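Local coordinates for periplasmic protein-probably involved in high-affinity Fe2+ transport (Escherichia coli F11, PDB 5I0Y), which binds copper in the periplasm and probably takes part in high-affinity iron transport, at residues B[108-113]-B[145-150]. The protein carries 1 engineered substitution. Sequence-based numbering, arbitrary orientation. Where two conformers were deposited one is given.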
loop_
_atom_site.group_PDB
_atom_site.type_symbol
_atom_site.label_atom_id
_atom_site.label_comp_id
_atom_site.label_asym_id
_atom_site.label_seq_id
_atom_site.Cartn_x
_atom_site.Cartn_y
_atom_site.Cartn_z
ATOM N N GLY B 108 -18.722 0.765 27.023
ATOM C CA GLY B 108 -17.763 0.928 28.112
ATOM C C GLY B 108 -16.460 1.616 27.754
ATOM O O GLY B 108 -16.290 2.113 26.640
ATOM N N ASN B 109 -15.555 1.649 28.729
ATOM C CA ASN B 109 -14.220 2.194 28.568
ATOM C C ASN B 109 -13.302 1.131 27.989
ATOM O O ASN B 109 -13.229 0.017 28.515
ATOM C CB ASN B 109 -13.695 2.646 29.928
ATOM C CG ASN B 109 -14.559 3.720 30.540
ATOM O OD1 ASN B 109 -14.629 4.832 30.029
ATOM N ND2 ASN B 109 -15.246 3.385 31.637
ATOM N N TYR B 110 -12.624 1.463 26.897
ATOM C CA TYR B 110 -11.728 0.530 26.231
ATOM C C TYR B 110 -10.276 1.001 26.121
ATOM O O TYR B 110 -9.995 2.202 26.093
ATOM C CB TYR B 110 -12.227 0.309 24.805
ATOM C CG TYR B 110 -13.359 -0.663 24.687
ATOM C CD1 TYR B 110 -13.130 -1.985 24.337
ATOM C CD2 TYR B 110 -14.668 -0.241 24.892
ATOM C CE1 TYR B 110 -14.174 -2.880 24.209
ATOM C CE2 TYR B 110 -15.723 -1.135 24.794
ATOM C CZ TYR B 110 -15.467 -2.443 24.436
ATOM O OH TYR B 110 -16.512 -3.337 24.309
ATOM N N LYS B 111 -9.378 0.022 26.066
ATOM C CA LYS B 111 -8.003 0.219 25.643
ATOM C C LYS B 111 -7.855 -0.553 24.342
ATOM O O LYS B 111 -8.433 -1.631 24.198
ATOM C CB LYS B 111 -7.027 -0.361 26.674
ATOM C CG LYS B 111 -5.634 -0.590 26.112
ATOM C CD LYS B 111 -4.641 -1.084 27.153
ATOM C CE LYS B 111 -3.238 -0.621 26.783
ATOM N NZ LYS B 111 -2.150 -1.534 27.215
ATOM N N VAL B 112 -7.130 0.008 23.374
ATOM C CA VAL B 112 -6.704 -0.777 22.218
ATOM C C VAL B 112 -5.232 -0.505 21.948
ATOM O O VAL B 112 -4.778 0.645 22.008
ATOM C CB VAL B 112 -7.609 -0.602 20.967
ATOM C CG1 VAL B 112 -7.484 0.787 20.327
ATOM C CG2 VAL B 112 -7.347 -1.710 19.953
ATOM N N THR B 113 -4.507 -1.588 21.691
ATOM C CA THR B 113 -3.107 -1.507 21.314
ATOM C C THR B 113 -2.944 -2.073 19.905
ATOM O O THR B 113 -3.432 -3.154 19.602
ATOM C CB THR B 113 -2.210 -2.232 22.326
ATOM O OG1 THR B 113 -2.379 -1.609 23.606
ATOM C CG2 THR B 113 -0.710 -2.149 21.942
ATOM N N TYR B 145 -4.310 3.340 22.711
ATOM C CA TYR B 145 -5.398 4.324 22.648
ATOM C C TYR B 145 -6.403 3.982 23.718
ATOM O O TYR B 145 -6.638 2.806 23.976
ATOM C CB TYR B 145 -6.100 4.264 21.273
ATOM C CG TYR B 145 -5.144 4.461 20.130
ATOM C CD1 TYR B 145 -4.796 5.742 19.714
ATOM C CD2 TYR B 145 -4.558 3.379 19.493
ATOM C CE1 TYR B 145 -3.887 5.942 18.684
ATOM C CE2 TYR B 145 -3.668 3.562 18.453
ATOM C CZ TYR B 145 -3.328 4.843 18.063
ATOM O OH TYR B 145 -2.442 5.038 17.035
ATOM N N GLU B 146 -7.000 5.004 24.320
ATOM C CA GLU B 146 -8.083 4.824 25.286
ATOM C C GLU B 146 -9.297 5.592 24.803
ATOM O O GLU B 146 -9.195 6.728 24.367
ATOM C CB GLU B 146 -7.664 5.305 26.674
ATOM C CG GLU B 146 -6.591 4.445 27.327
ATOM C CD GLU B 146 -6.257 4.839 28.754
ATOM O OE1 GLU B 146 -6.801 5.843 29.254
ATOM O OE2 GLU B 146 -5.438 4.130 29.379
ATOM N N PHE B 147 -10.452 4.951 24.850
ATOM C CA PHE B 147 -11.658 5.564 24.330
ATOM C C PHE B 147 -12.889 5.011 25.016
ATOM O O PHE B 147 -12.870 3.889 25.519
ATOM C CB PHE B 147 -11.754 5.415 22.787
ATOM C CG PHE B 147 -11.850 3.987 22.295
ATOM C CD1 PHE B 147 -13.052 3.507 21.780
ATOM C CD2 PHE B 147 -10.741 3.141 22.291
ATOM C CE1 PHE B 147 -13.154 2.205 21.310
ATOM C CE2 PHE B 147 -10.836 1.840 21.821
ATOM C CZ PHE B 147 -12.042 1.374 21.324
ATOM N N LYS B 148 -13.948 5.813 25.008
ATOM C CA LYS B 148 -15.249 5.374 25.478
ATOM C C LYS B 148 -16.089 4.935 24.282
ATOM O O LYS B 148 -16.311 5.700 23.341
ATOM C CB LYS B 148 -15.936 6.479 26.273
ATOM C CG LYS B 148 -17.118 5.975 27.086
ATOM C CD LYS B 148 -17.978 7.122 27.579
ATOM C CE LYS B 148 -19.270 6.609 28.192
ATOM N NZ LYS B 148 -20.400 7.571 28.062
ATOM N N TYR B 149 -16.519 3.684 24.305
ATOM C CA TYR B 149 -17.380 3.142 23.264
ATOM C C TYR B 149 -18.824 3.081 23.756
ATOM O O TYR B 149 -19.106 2.440 24.768
ATOM C CB TYR B 149 -16.904 1.744 22.844
ATOM C CG TYR B 149 -17.831 1.072 21.867
ATOM C CD1 TYR B 149 -17.956 1.549 20.563
ATOM C CD2 TYR B 149 -18.595 -0.031 22.246
ATOM C CE1 TYR B 149 -18.814 0.941 19.667
ATOM C CE2 TYR B 149 -19.452 -0.641 21.357
ATOM C CZ TYR B 149 -19.556 -0.153 20.072
ATOM O OH TYR B 149 -20.420 -0.767 19.210
ATOM N N VAL B 150 -19.727 3.741 23.035
ATOM C CA VAL B 150 -21.143 3.780 23.413
ATOM C C VAL B 150 -22.032 3.138 22.354
ATOM O O VAL B 150 -23.228 2.925 22.565
ATOM C CB VAL B 150 -21.625 5.218 23.748
ATOM C CG1 VAL B 150 -21.002 5.701 25.053
ATOM C CG2 VAL B 150 -21.342 6.193 22.613
#
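Phe147 lays one face of its ring against Tyr110, whose CB stands 3.8 Å from the ring centroid, 21° off the normal, in a CH-pi contact displaced toward the rim. Because chi1 of 63° places Phe147 CG between its own backbone N and carbonyl carbon, the ring leans across to the facing strand, where CE2 also meets Val112 CG1 at 3.8 Å. The Tyr110 and Phe147 planes are close to parallel, yet so far offset that the rings scarcely overlap. Tyr110 also runs alongside Tyr149, with CD2 3.6 Å from Tyr149 CB, and their rings are almost perpendicular; the three rings form an aromatic cluster. Val112 CG1 also packs on Tyr145 CB, 3.9 Å away.

Beneath these side chains, three hydrogen-bonded pairs, Gly108–Tyr149, Tyr110–Phe147 and Val112–Tyr145, fix the register with six backbone bonds. Tyr110 N to Phe147 O is short and straight (2.8 Å, 168°), whereas the return bond from Phe147 N to Tyr110 O spans 3.1 Å. Asn109, Lys111, Glu146 and Lys148 occupy the opposite, exposed face.

Farther out, Leu74 of strand 69-76 touches Tyr110, Val112 and Phe147, while the Tyr110 hydroxyl is hydrogen-bonded to Gly106 O and Met105 N. The pairing joins strand 141-149, outermost within the chain, antiparallel to strand 108-117, with a buried, mostly aromatic face and an exposed polar one, characteristic of this mixed beta sandwich.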